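Local atomic coordinates of xylulokinase (Brucella ovis, PDB entry 5VM1), a protein that probably catalyses the ATP-dependent phosphorylation of D-xylulose to D-xylulose 5-phosphate, as a member of the FGGY family of carbohydrate kinases. Residues A[99-104]-A[108-113]; A[139-144]-A[150-155]; A[40-43]-A[49-52]. All blocks are in the same frame, centred on the assembly; numbering follows the deposited sequence.

Contact 1: residues A[99-104]-A[108-113]; sequences VLRPCI and DTRSYR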
ATOM      1  N   VAL A  99      23.248 -10.933   4.211  1.00 46.49           N
ATOM      2  CA  VAL A  99      22.098 -11.163   3.351  1.00 40.58           C
ATOM      3  C   VAL A  99      22.343 -12.448   2.588  1.00 47.50           C
ATOM      4  O   VAL A  99      23.327 -12.558   1.855  1.00 58.43           O
ATOM      5  CB  VAL A  99      21.868  -9.994   2.388  1.00 40.02           C
ATOM      6  CG1 VAL A  99      20.773 -10.347   1.399  1.00 38.20           C
ATOM      7  CG2 VAL A  99      21.466  -8.749   3.167  1.00 39.05           C
ATOM      8  N   LEU A 100      21.457 -13.422   2.773  1.00 40.15           N
ATOM      9  CA  LEU A 100      21.670 -14.728   2.182  1.00 41.30           C
ATOM     10  C   LEU A 100      21.303 -14.733   0.704  1.00 41.03           C
ATOM     11  O   LEU A 100      21.906 -15.460  -0.098  1.00 42.94           O
ATOM     12  CB  LEU A 100      20.852 -15.767   2.933  1.00 43.44           C
ATOM     13  CG  LEU A 100      21.371 -16.170   4.308  1.00 42.82           C
ATOM     14  CD1 LEU A 100      20.231 -16.701   5.146  1.00 41.77           C
ATOM     15  CD2 LEU A 100      22.441 -17.198   4.161  1.00 44.31           C
ATOM     16  N   ARG A 101      20.306 -13.956   0.329  1.00 39.48           N
ATOM     17  CA  ARG A 101      19.862 -13.895  -1.052  1.00 48.45           C
ATOM     18  C   ARG A 101      19.145 -12.573  -1.235  1.00 50.03           C
ATOM     19  O   ARG A 101      18.704 -11.967  -0.244  1.00 47.46           O
ATOM     20  CB  ARG A 101      18.932 -15.069  -1.378  1.00 43.54           C
ATOM     21  CG  ARG A 101      17.585 -14.889  -0.748  1.00 35.65           C
ATOM     22  CD  ARG A 101      16.607 -15.878  -1.239  1.00 36.38           C
ATOM     23  NE  ARG A 101      16.776 -16.287  -2.630  1.00 43.20           N
ATOM     24  CZ  ARG A 101      16.589 -15.535  -3.713  1.00 36.82           C
ATOM     25  NH1 ARG A 101      16.256 -14.254  -3.640  1.00 35.50           N
ATOM     26  NH2 ARG A 101      16.735 -16.101  -4.894  1.00 38.56           N
ATOM     27  N   PRO A 102      19.038 -12.079  -2.466  1.00 44.59           N
ATOM     28  CA  PRO A 102      18.306 -10.825  -2.665  1.00 46.49           C
ATOM     29  C   PRO A 102      16.890 -10.911  -2.110  1.00 42.61           C
ATOM     30  O   PRO A 102      16.272 -11.981  -2.052  1.00 38.72           O
ATOM     31  CB  PRO A 102      18.325 -10.628  -4.191  1.00 37.51           C
ATOM     32  CG  PRO A 102      18.983 -11.826  -4.746  1.00 39.43           C
ATOM     33  CD  PRO A 102      19.760 -12.484  -3.674  1.00 39.95           C
ATOM     34  N   CYS A 103      16.391  -9.759  -1.669  1.00 37.97           N
ATOM     35  CA  CYS A 103      15.034  -9.670  -1.153  1.00 31.22           C
ATOM     36  C   CYS A 103      13.995  -9.995  -2.238  1.00 37.06           C
ATOM     37  O   CYS A 103      14.066  -9.504  -3.371  1.00 38.82           O
ATOM     38  CB  CYS A 103      14.811  -8.271  -0.586  1.00 30.02           C
ATOM     39  SG  CYS A 103      13.125  -8.009   0.039  1.00 35.69           S
ATOM     40  N   ILE A 104      13.026 -10.828  -1.885  1.00 45.80           N
ATOM     41  CA  ILE A 104      11.958 -11.248  -2.787  1.00 36.62           C
ATOM     42  C   ILE A 104      10.766 -10.341  -2.521  1.00 32.41           C
ATOM     43  O   ILE A 104      10.122 -10.433  -1.471  1.00 43.96           O
ATOM     44  CB  ILE A 104      11.614 -12.732  -2.599  1.00 37.34           C
ATOM     45  CG1 ILE A 104      12.882 -13.583  -2.803  1.00 36.53           C
ATOM     46  CG2 ILE A 104      10.482 -13.162  -3.540  1.00 29.17           C
ATOM     47  CD1 ILE A 104      12.725 -15.053  -2.531  1.00 31.26           C
ATOM     48  N   ASP A 108       6.632 -10.207  -6.634  1.00 29.43           N
ATOM     49  CA  ASP A 108       7.135 -11.500  -7.081  1.00 38.87           C
ATOM     50  C   ASP A 108       6.020 -12.542  -7.022  1.00 30.79           C
ATOM     51  O   ASP A 108       5.219 -12.555  -6.084  1.00 51.50           O
ATOM     52  CB  ASP A 108       8.304 -11.913  -6.192  1.00 35.26           C
ATOM     53  CG  ASP A 108       9.014 -13.153  -6.676  1.00 43.19           C
ATOM     54  OD1 ASP A 108       8.450 -14.270  -6.598  1.00 42.37           O
ATOM     55  OD2 ASP A 108      10.172 -12.995  -7.125  1.00 48.42           O
ATOM     56  N   THR A 109       5.927 -13.384  -8.055  1.00 37.10           N
ATOM     57  CA  THR A 109       4.909 -14.435  -8.112  1.00 38.14           C
ATOM     58  C   THR A 109       5.502 -15.836  -8.279  1.00 38.30           C
ATOM     59  O   THR A 109       4.774 -16.769  -8.624  1.00 46.53           O
ATOM     60  CB  THR A 109       3.893 -14.170  -9.232  1.00 38.43           C
ATOM     61  OG1 THR A 109       4.553 -14.102 -10.505  1.00 36.84           O
ATOM     62  CG2 THR A 109       3.113 -12.894  -8.983  1.00 35.09           C
ATOM     63  N   ARG A 110       6.800 -16.018  -8.026  1.00 35.24           N
ATOM     64  CA  ARG A 110       7.408 -17.329  -8.212  1.00 36.97           C
ATOM     65  C   ARG A 110       6.864 -18.376  -7.230  1.00 35.88           C
ATOM     66  O   ARG A 110       7.053 -19.573  -7.469  1.00 41.23           O
ATOM     67  CB  ARG A 110       8.927 -17.240  -8.064  1.00 36.51           C
ATOM     68  CG  ARG A 110       9.395 -17.417  -6.627  1.00 38.26           C
ATOM     69  CD  ARG A 110      10.877 -17.239  -6.474  1.00 35.48           C
ATOM     70  NE  ARG A 110      11.291 -15.842  -6.488  1.00 35.58           N
ATOM     71  CZ  ARG A 110      12.550 -15.448  -6.347  1.00 38.59           C
ATOM     72  NH1 ARG A 110      13.511 -16.354  -6.198  1.00 45.21           N
ATOM     73  NH2 ARG A 110      12.855 -14.163  -6.368  1.00 34.54           N
ATOM     74  N   SER A 111       6.199 -17.954  -6.141  1.00 33.98           N
ATOM     75  CA  SER A 111       5.703 -18.823  -5.071  1.00 43.97           C
ATOM     76  C   SER A 111       4.230 -19.175  -5.237  1.00 41.48           C
ATOM     77  O   SER A 111       3.580 -19.578  -4.260  1.00 34.30           O
ATOM     78  CB  SER A 111       5.873 -18.185  -3.677  1.00 39.67           C
ATOM     79  OG  SER A 111       7.086 -17.510  -3.487  1.00 34.78           O
ATOM     80  N   TYR A 112       3.702 -19.090  -6.456  1.00 41.68           N
ATOM     81  CA  TYR A 112       2.268 -19.277  -6.626  1.00 44.41           C
ATOM     82  C   TYR A 112       1.809 -20.637  -6.116  1.00 37.77           C
ATOM     83  O   TYR A 112       0.750 -20.733  -5.486  1.00 44.91           O
ATOM     84  CB  TYR A 112       1.894 -19.060  -8.090  1.00 43.38           C
ATOM     85  CG  TYR A 112       2.526 -20.008  -9.059  1.00 40.68           C
ATOM     86  CD1 TYR A 112       3.826 -19.795  -9.507  1.00 40.78           C
ATOM     87  CD2 TYR A 112       1.823 -21.109  -9.557  1.00 45.47           C
ATOM     88  CE1 TYR A 112       4.420 -20.658 -10.418  1.00 43.28           C
ATOM     89  CE2 TYR A 112       2.408 -21.978 -10.469  1.00 45.66           C
ATOM     90  CZ  TYR A 112       3.709 -21.739 -10.895  1.00 52.58           C
ATOM     91  OH  TYR A 112       4.313 -22.583 -11.794  1.00 58.98           O
ATOM     92  N   ARG A 113       2.617 -21.684  -6.324  1.00 39.16           N
ATOM     93  CA  ARG A 113       2.290 -23.021  -5.814  1.00 42.49           C
ATOM     94  C   ARG A 113       2.289 -23.061  -4.288  1.00 51.48           C
ATOM     95  O   ARG A 113       1.403 -23.664  -3.671  1.00 43.11           O
ATOM     96  CB  ARG A 113       3.254 -24.067  -6.382  1.00 48.31           C
ATOM     97  CG  ARG A 113       2.919 -24.485  -7.826  1.00 64.65           C
ATOM     98  CD  ARG A 113       3.999 -25.384  -8.433  1.00 78.54           C
ATOM     99  NE  ARG A 113       5.138 -24.628  -8.958  1.00 85.39           N
ATOM    100  CZ  ARG A 113       5.574 -24.707 -10.214  1.00 93.76           C
ATOM    101  NH1 ARG A 113       4.968 -25.526 -11.074  1.00102.41           N
ATOM    102  NH2 ARG A 113       6.613 -23.969 -10.611  1.00 88.22           N
TER
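The backbones of I104 and D108 approach most closely, CA to CA 6.5 Å, where the chain leaves the short strand 103-104 and heads for helix 112-120; no hydrogen bond joins the two segments. Instead I104 lies against an aspartate-arginine pair. Its CG2 abuts the D108 carboxylate, 3.5 Å from CG, and its CD1 sits over the centre of one face of the R110 guanidinium, 3.8 Å above the plane. D108 OD1 accepts the backbone N of R110 at 2.8 Å, an Asx turn within the N-terminal FGGY domain. The same carboxylate takes R110 side-on: NH2 reaches OD2 at 3.0 Å, and NE reaches it from the same face of the carboxylate. A bend at chi3 (77°) turns the guanidinium so that I104 meets its face and D108 its edge. Also near its plane comes R101, whose NH2 is 3.5 Å from R110 NH1 with the two guanidinium planes 84° apart. E50 forms salt bridges with both arginines, which would offset their like charges, and E148 binds R101 NE. W48 and W143 add cation-pi contacts to R110.

Contact 2: residues A[139-144]-A[150-155]; sequences PKLVWV and DIFARI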
ATOM      1  N   PRO A 139       4.610 -17.630   1.846  1.00 32.64           N
ATOM      2  CA  PRO A 139       4.842 -18.567   0.717  1.00 31.81           C
ATOM      3  C   PRO A 139       6.245 -18.502   0.138  1.00 38.94           C
ATOM      4  O   PRO A 139       6.758 -19.536  -0.311  1.00 39.50           O
ATOM      5  CB  PRO A 139       3.835 -18.110  -0.346  1.00 29.31           C
ATOM      6  CG  PRO A 139       3.037 -17.029   0.270  1.00 37.92           C
ATOM      7  CD  PRO A 139       3.717 -16.520   1.466  1.00 27.03           C
ATOM      8  N   LYS A 140       6.883 -17.317   0.148  1.00 34.83           N
ATOM      9  CA  LYS A 140       8.239 -17.188  -0.369  1.00 31.62           C
ATOM     10  C   LYS A 140       9.203 -18.029   0.448  1.00 35.29           C
ATOM     11  O   LYS A 140      10.190 -18.536  -0.094  1.00 31.61           O
ATOM     12  CB  LYS A 140       8.731 -15.730  -0.338  1.00 27.76           C
ATOM     13  CG  LYS A 140       7.955 -14.650  -1.095  1.00 29.35           C
ATOM     14  CD  LYS A 140       8.532 -13.328  -0.556  1.00 37.84           C
ATOM     15  CE  LYS A 140       7.680 -12.054  -0.705  1.00 28.59           C
ATOM     16  NZ  LYS A 140       7.012 -11.919  -1.976  1.00 34.86           N
ATOM     17  N   LEU A 141       8.946 -18.189   1.756  1.00 35.56           N
ATOM     18  CA  LEU A 141       9.881 -18.976   2.549  1.00 33.00           C
ATOM     19  C   LEU A 141       9.701 -20.472   2.363  1.00 41.12           C
ATOM     20  O   LEU A 141      10.670 -21.229   2.526  1.00 38.56           O
ATOM     21  CB  LEU A 141       9.810 -18.615   4.026  1.00 29.90           C
ATOM     22  CG  LEU A 141      10.962 -17.617   4.093  1.00 41.07           C
ATOM     23  CD1 LEU A 141      10.542 -16.141   3.935  1.00 28.01           C
ATOM     24  CD2 LEU A 141      11.941 -17.920   5.214  1.00 37.04           C
ATOM     25  N   VAL A 142       8.493 -20.927   2.028  1.00 42.39           N
ATOM     26  CA  VAL A 142       8.364 -22.310   1.610  1.00 34.16           C
ATOM     27  C   VAL A 142       9.098 -22.510   0.288  1.00 45.96           C
ATOM     28  O   VAL A 142       9.813 -23.508   0.101  1.00 40.32           O
ATOM     29  CB  VAL A 142       6.882 -22.704   1.539  1.00 42.17           C
ATOM     30  CG1 VAL A 142       6.734 -24.206   1.192  1.00 36.80           C
ATOM     31  CG2 VAL A 142       6.151 -22.310   2.836  1.00 33.50           C
ATOM     32  N   TRP A 143       8.982 -21.533  -0.624  1.00 42.34           N
ATOM     33  CA  TRP A 143       9.712 -21.575  -1.888  1.00 35.35           C
ATOM     34  C   TRP A 143      11.196 -21.769  -1.662  1.00 36.28           C
ATOM     35  O   TRP A 143      11.819 -22.630  -2.296  1.00 43.61           O
ATOM     36  CB  TRP A 143       9.480 -20.289  -2.722  1.00 37.77           C
ATOM     37  CG  TRP A 143      10.047 -20.441  -4.111  1.00 35.87           C
ATOM     38  CD1 TRP A 143       9.413 -21.009  -5.188  1.00 37.35           C
ATOM     39  CD2 TRP A 143      11.367 -20.083  -4.572  1.00 36.68           C
ATOM     40  NE1 TRP A 143      10.252 -21.037  -6.274  1.00 39.03           N
ATOM     41  CE2 TRP A 143      11.456 -20.480  -5.929  1.00 40.87           C
ATOM     42  CE3 TRP A 143      12.483 -19.479  -3.976  1.00 36.25           C
ATOM     43  CZ2 TRP A 143      12.607 -20.267  -6.705  1.00 40.21           C
ATOM     44  CZ3 TRP A 143      13.625 -19.284  -4.746  1.00 48.92           C
ATOM     45  CH2 TRP A 143      13.674 -19.679  -6.100  1.00 42.01           C
ATOM     46  N   VAL A 144      11.774 -20.970  -0.757  1.00 46.09           N
ATOM     47  CA  VAL A 144      13.208 -21.025  -0.470  1.00 45.79           C
ATOM     48  C   VAL A 144      13.590 -22.380   0.124  1.00 37.98           C
ATOM     49  O   VAL A 144      14.609 -22.970  -0.246  1.00 39.94           O
ATOM     50  CB  VAL A 144      13.612 -19.854   0.457  1.00 40.49           C
ATOM     51  CG1 VAL A 144      15.097 -19.904   0.816  1.00 36.15           C
ATOM     52  CG2 VAL A 144      13.277 -18.515  -0.171  1.00 33.25           C
ATOM     53  N   ASP A 150      20.017 -24.722   0.796  1.00 55.83           N
ATOM     54  CA  ASP A 150      21.236 -24.295   1.491  1.00 50.33           C
ATOM     55  C   ASP A 150      21.070 -22.927   2.139  1.00 53.50           C
ATOM     56  O   ASP A 150      21.574 -22.685   3.241  1.00 66.61           O
ATOM     57  CB  ASP A 150      22.440 -24.284   0.536  1.00 53.22           C
ATOM     58  CG  ASP A 150      22.233 -23.423  -0.720  1.00 56.42           C
ATOM     59  OD1 ASP A 150      21.111 -22.928  -0.996  1.00 49.26           O
ATOM     60  OD2 ASP A 150      23.241 -23.268  -1.457  1.00 65.68           O
ATOM     61  N   ILE A 151      20.387 -22.012   1.458  1.00 45.79           N
ATOM     62  CA  ILE A 151      20.059 -20.710   2.020  1.00 52.37           C
ATOM     63  C   ILE A 151      19.045 -20.818   3.152  1.00 53.85           C
ATOM     64  O   ILE A 151      19.080 -20.024   4.099  1.00 60.53           O
ATOM     65  CB  ILE A 151      19.579 -19.808   0.871  1.00 45.51           C
ATOM     66  CG1 ILE A 151      20.791 -19.551  -0.037  1.00 44.74           C
ATOM     67  CG2 ILE A 151      18.829 -18.563   1.397  1.00 39.50           C
ATOM     68  CD1 ILE A 151      20.536 -18.713  -1.219  1.00 50.51           C
ATOM     69  N   PHE A 152      18.111 -21.767   3.070  1.00 48.48           N
ATOM     70  CA  PHE A 152      17.092 -21.866   4.106  1.00 46.82           C
ATOM     71  C   PHE A 152      17.693 -22.345   5.428  1.00 44.26           C
ATOM     72  O   PHE A 152      17.299 -21.877   6.503  1.00 53.68           O
ATOM     73  CB  PHE A 152      15.968 -22.789   3.636  1.00 46.77           C
ATOM     74  CG  PHE A 152      14.764 -22.775   4.524  1.00 45.95           C
ATOM     75  CD1 PHE A 152      13.852 -21.711   4.465  1.00 38.62           C
ATOM     76  CD2 PHE A 152      14.524 -23.822   5.398  1.00 40.23           C
ATOM     77  CE1 PHE A 152      12.720 -21.695   5.295  1.00 39.17           C
ATOM     78  CE2 PHE A 152      13.409 -23.822   6.220  1.00 39.37           C
ATOM     79  CZ  PHE A 152      12.504 -22.758   6.179  1.00 44.10           C
ATOM     80  N   ALA A 153      18.674 -23.248   5.365  1.00 44.52           N
ATOM     81  CA  ALA A 153      19.298 -23.801   6.565  1.00 50.52           C
ATOM     82  C   ALA A 153      20.055 -22.758   7.361  1.00 52.66           C
ATOM     83  O   ALA A 153      20.216 -22.929   8.570  1.00 65.56           O
ATOM     84  CB  ALA A 153      20.253 -24.932   6.182  1.00 49.61           C
ATOM     85  N   ARG A 154      20.497 -21.679   6.714  1.00 47.42           N
ATOM     86  CA  ARG A 154      21.302 -20.632   7.331  1.00 49.92           C
ATOM     87  C   ARG A 154      20.484 -19.430   7.782  1.00 48.52           C
ATOM     88  O   ARG A 154      21.061 -18.491   8.335  1.00 44.21           O
ATOM     89  CB  ARG A 154      22.394 -20.157   6.365  1.00 47.31           C
ATOM     90  CG  ARG A 154      23.352 -21.244   5.955  1.00 50.29           C
ATOM     91  CD  ARG A 154      24.571 -20.624   5.332  1.00 72.57           C
ATOM     92  NE  ARG A 154      24.447 -20.505   3.885  1.00 82.67           N
ATOM     93  CZ  ARG A 154      24.892 -19.471   3.175  1.00 87.30           C
ATOM     94  NH1 ARG A 154      25.477 -18.441   3.789  1.00 87.20           N
ATOM     95  NH2 ARG A 154      24.738 -19.466   1.855  1.00 85.76           N
ATOM     96  N   ILE A 155      19.160 -19.465   7.613  1.00 41.39           N
ATOM     97  CA  ILE A 155      18.310 -18.346   8.000  1.00 39.18           C
ATOM     98  C   ILE A 155      18.285 -18.195   9.523  1.00 50.74           C
ATOM     99  O   ILE A 155      17.817 -19.072  10.259  1.00 49.41           O
ATOM    100  CB  ILE A 155      16.892 -18.531   7.465  1.00 37.11           C
ATOM    101  CG1 ILE A 155      16.869 -18.477   5.944  1.00 45.76           C
ATOM    102  CG2 ILE A 155      15.965 -17.505   8.087  1.00 35.27           C
ATOM    103  CD1 ILE A 155      15.517 -18.727   5.401  1.00 34.97           C
TER
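F152 reaches from the short helix 149-153 towards helix 137-147 and touches it at two places one helical turn apart. Its CB lies 4.1 Å from V144 CG1, beside the point where the backbones are nearest, V144 CA to F152 CA 6.1 Å. With CG anti to the backbone N (chi1 -170°), the ring runs from there back along the partner helix towards L141, and V144 CG1 is left at the ring edge, near its plane. CD1 then passes 3.8 Å from L141 O, and CE1 draws closer to that carbonyl oxygen, 3.5 Å, in an oblique approach. CE1 also meets the L141 side chain, which crosses F152 at about a right angle and presents CD2 at 3.9 Å. The same CD2 touches I155 CD1 at 3.7 Å, so one methyl of L141 is shared by the phenyl ring and the isoleucine tip. The same V144 CG1 that meets F152 also touches I151 CG2 at 4.0 Å. No hydrogen bond crosses between the segments; the fit is mainly apolar packing between two consecutive helices, 137-147 and 149-153. L92 of strand 91-93 is touched by L141, V144, I151 and I155 alike, so both helices rest on it. P139, V142 and W143 of helix 137-147 pack against helix 112-120, so that helix stands between 112-120 and 149-153.

Contact 3: residues A[40-43]-A[49-52]; sequences DVSR and SEQD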
ATOM      1  N   ASP A  40      16.795   0.059  -8.421  1.00 47.25           N
ATOM      2  CA  ASP A  40      16.517  -0.779  -9.570  1.00 45.65           C
ATOM      3  C   ASP A  40      15.836  -2.039  -9.074  1.00 50.85           C
ATOM      4  O   ASP A  40      15.869  -2.350  -7.880  1.00 42.82           O
ATOM      5  CB  ASP A  40      17.796  -1.133 -10.326  1.00 49.56           C
ATOM      6  CG  ASP A  40      18.039  -0.224 -11.469  1.00 67.53           C
ATOM      7  OD1 ASP A  40      17.037   0.292 -11.993  1.00 78.19           O
ATOM      8  OD2 ASP A  40      19.215  -0.026 -11.847  1.00 76.88           O
ATOM      9  N   VAL A  41      15.195  -2.749  -9.997  1.00 48.34           N
ATOM     10  CA  VAL A  41      14.550  -4.020  -9.702  1.00 39.81           C
ATOM     11  C   VAL A  41      15.181  -5.068 -10.605  1.00 38.74           C
ATOM     12  O   VAL A  41      15.409  -4.812 -11.792  1.00 42.61           O
ATOM     13  CB  VAL A  41      13.026  -3.927  -9.904  1.00 41.13           C
ATOM     14  CG1 VAL A  41      12.361  -5.286  -9.771  1.00 32.28           C
ATOM     15  CG2 VAL A  41      12.432  -2.927  -8.925  1.00 44.06           C
ATOM     16  N   SER A  42      15.523  -6.220 -10.042  1.00 45.05           N
ATOM     17  CA  SER A  42      16.096  -7.298 -10.838  1.00 37.33           C
ATOM     18  C   SER A  42      15.028  -8.367 -11.051  1.00 48.76           C
ATOM     19  O   SER A  42      14.321  -8.742 -10.116  1.00 60.00           O
ATOM     20  CB  SER A  42      17.348  -7.855 -10.169  1.00 37.53           C
ATOM     21  OG  SER A  42      17.384  -9.261 -10.245  1.00 55.36           O
ATOM     22  N   ARG A  43      14.883  -8.817 -12.291  1.00 49.67           N
ATOM     23  CA  ARG A  43      13.881  -9.807 -12.693  1.00 44.16           C
ATOM     24  C   ARG A  43      14.605 -10.907 -13.450  1.00 46.67           C
ATOM     25  O   ARG A  43      14.550 -10.960 -14.684  1.00 51.76           O
ATOM     26  CB  ARG A  43      12.786  -9.184 -13.561  1.00 41.20           C
ATOM     27  CG  ARG A  43      12.185  -7.961 -12.953  1.00 43.16           C
ATOM     28  CD  ARG A  43      11.038  -7.399 -13.730  1.00 52.41           C
ATOM     29  NE  ARG A  43      10.183  -6.690 -12.787  1.00 67.03           N
ATOM     30  CZ  ARG A  43      10.252  -5.385 -12.536  1.00 75.29           C
ATOM     31  NH1 ARG A  43       9.437  -4.852 -11.627  1.00 76.51           N
ATOM     32  NH2 ARG A  43      11.124  -4.613 -13.194  1.00 65.95           N
ATOM     33  N   SER A  49      11.115 -10.881  -8.875  1.00 40.59           N
ATOM     34  CA  SER A  49      11.268  -9.458  -8.583  1.00 31.24           C
ATOM     35  C   SER A  49      12.140  -9.342  -7.336  1.00 33.85           C
ATOM     36  O   SER A  49      11.684  -9.657  -6.235  1.00 39.49           O
ATOM     37  CB  SER A  49       9.902  -8.826  -8.372  1.00 33.37           C
ATOM     38  OG  SER A  49       9.944  -7.412  -8.472  1.00 50.13           O
ATOM     39  N   GLU A  50      13.391  -8.923  -7.503  1.00 29.50           N
ATOM     40  CA  GLU A  50      14.361  -8.929  -6.421  1.00 28.71           C
ATOM     41  C   GLU A  50      15.060  -7.582  -6.313  1.00 45.67           C
ATOM     42  O   GLU A  50      15.032  -6.754  -7.235  1.00 49.43           O
ATOM     43  CB  GLU A  50      15.420 -10.020  -6.611  1.00 30.30           C
ATOM     44  CG  GLU A  50      14.836 -11.361  -6.893  1.00 30.79           C
ATOM     45  CD  GLU A  50      15.874 -12.439  -6.983  1.00 45.12           C
ATOM     46  OE1 GLU A  50      16.862 -12.295  -7.736  1.00 49.90           O
ATOM     47  OE2 GLU A  50      15.708 -13.426  -6.251  1.00 46.23           O
ATOM     48  N   GLN A  51      15.732  -7.394  -5.177  1.00 45.94           N
ATOM     49  CA  GLN A  51      16.522  -6.205  -4.896  1.00 36.53           C
ATOM     50  C   GLN A  51      17.638  -6.604  -3.946  1.00 38.15           C
ATOM     51  O   GLN A  51      17.442  -7.466  -3.086  1.00 37.75           O
ATOM     52  CB  GLN A  51      15.676  -5.081  -4.299  1.00 26.99           C
ATOM     53  CG  GLN A  51      15.164  -4.142  -5.318  1.00 27.65           C
ATOM     54  CD  GLN A  51      14.288  -3.076  -4.746  1.00 38.17           C
ATOM     55  OE1 GLN A  51      14.057  -3.031  -3.548  1.00 34.38           O
ATOM     56  NE2 GLN A  51      13.812  -2.177  -5.603  1.00 48.90           N
ATOM     57  N   ASP A  52      18.824  -6.039  -4.161  1.00 38.70           N
ATOM     58  CA  ASP A  52      19.923  -6.216  -3.221  1.00 39.91           C
ATOM     59  C   ASP A  52      19.690  -5.299  -2.027  1.00 43.91           C
ATOM     60  O   ASP A  52      19.577  -4.083  -2.213  1.00 31.58           O
ATOM     61  CB  ASP A  52      21.270  -5.891  -3.879  1.00 35.20           C
TER
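E50 N donates to S42 O at 2.8 Å, and E50 O takes S42 N in return at 2.9 Å. The two bonds make S42 and E50 an antiparallel hydrogen-bonded pair, a single bridge with CA atoms 5.0 Å apart, between the loop that follows strand 31-38 and strand 50-51. S49 adds a CA-H...O contact to the same S42 oxygen. A third bond is made by a side chain: Q51 NE2 reaches D40 O at 3.1 Å from above the carbonyl plane, 45° out of it and so not on a lone pair. The long, extended Q51 chain beyond CG carries the amide there, across the end of the bridge. NE2 also donates to T17 O, while OE1 accepts from W56 and Q86, so the amide is held at both ends.

V41 fills the space beside these bonds. Its CG2 lies 3.7 Å from Q51 NE2, and its CG1, anti to the backbone N (chi1 173°), turns to S49 OG at 3.5 Å, a hydroxyl that is itself hydrogen-bonded to N107 OD1. That same CG1 rests 3.4 Å above the centre of the R43 guanidinium. S42 and E50 point to the other side, where E50 OE2 forms salt bridges with R101 and R110.

Backbone bonds therefore close the loop 44-48 at its base, and side-chain bonds from S49, E50 and Q51 tie that base to other parts of the N-terminal domain. Q51, whose side chain is about 11 Å from that of D243, the predicted proton acceptor, is fixed in rotation by its several partners, whereas the 40-43 side depends mostly on main-chain bonds and lies nearer to solvent.

Contacts 1 and 3 are joined directly: strands 103-104 and 50-51 pair in one small sheet, C103 N lying 2.9 Å from Q51 O in a probable hydrogen bond, and E50 of contact 3 serves the arginines of contact 1. Contact 1 is buried: an isoleucine packs on an ion pair held within 108-113. Contact 3 is partly exposed and rests on main-chain pairing. Contact 2, also buried but farther from the chain centre, is almost wholly apolar, between helix 137-147 and helix 149-153 with the residues just after it; it meets contact 1 through K140 beside I104 and S111, and does not touch contact 3. All three belong to the N-terminal FGGY domain.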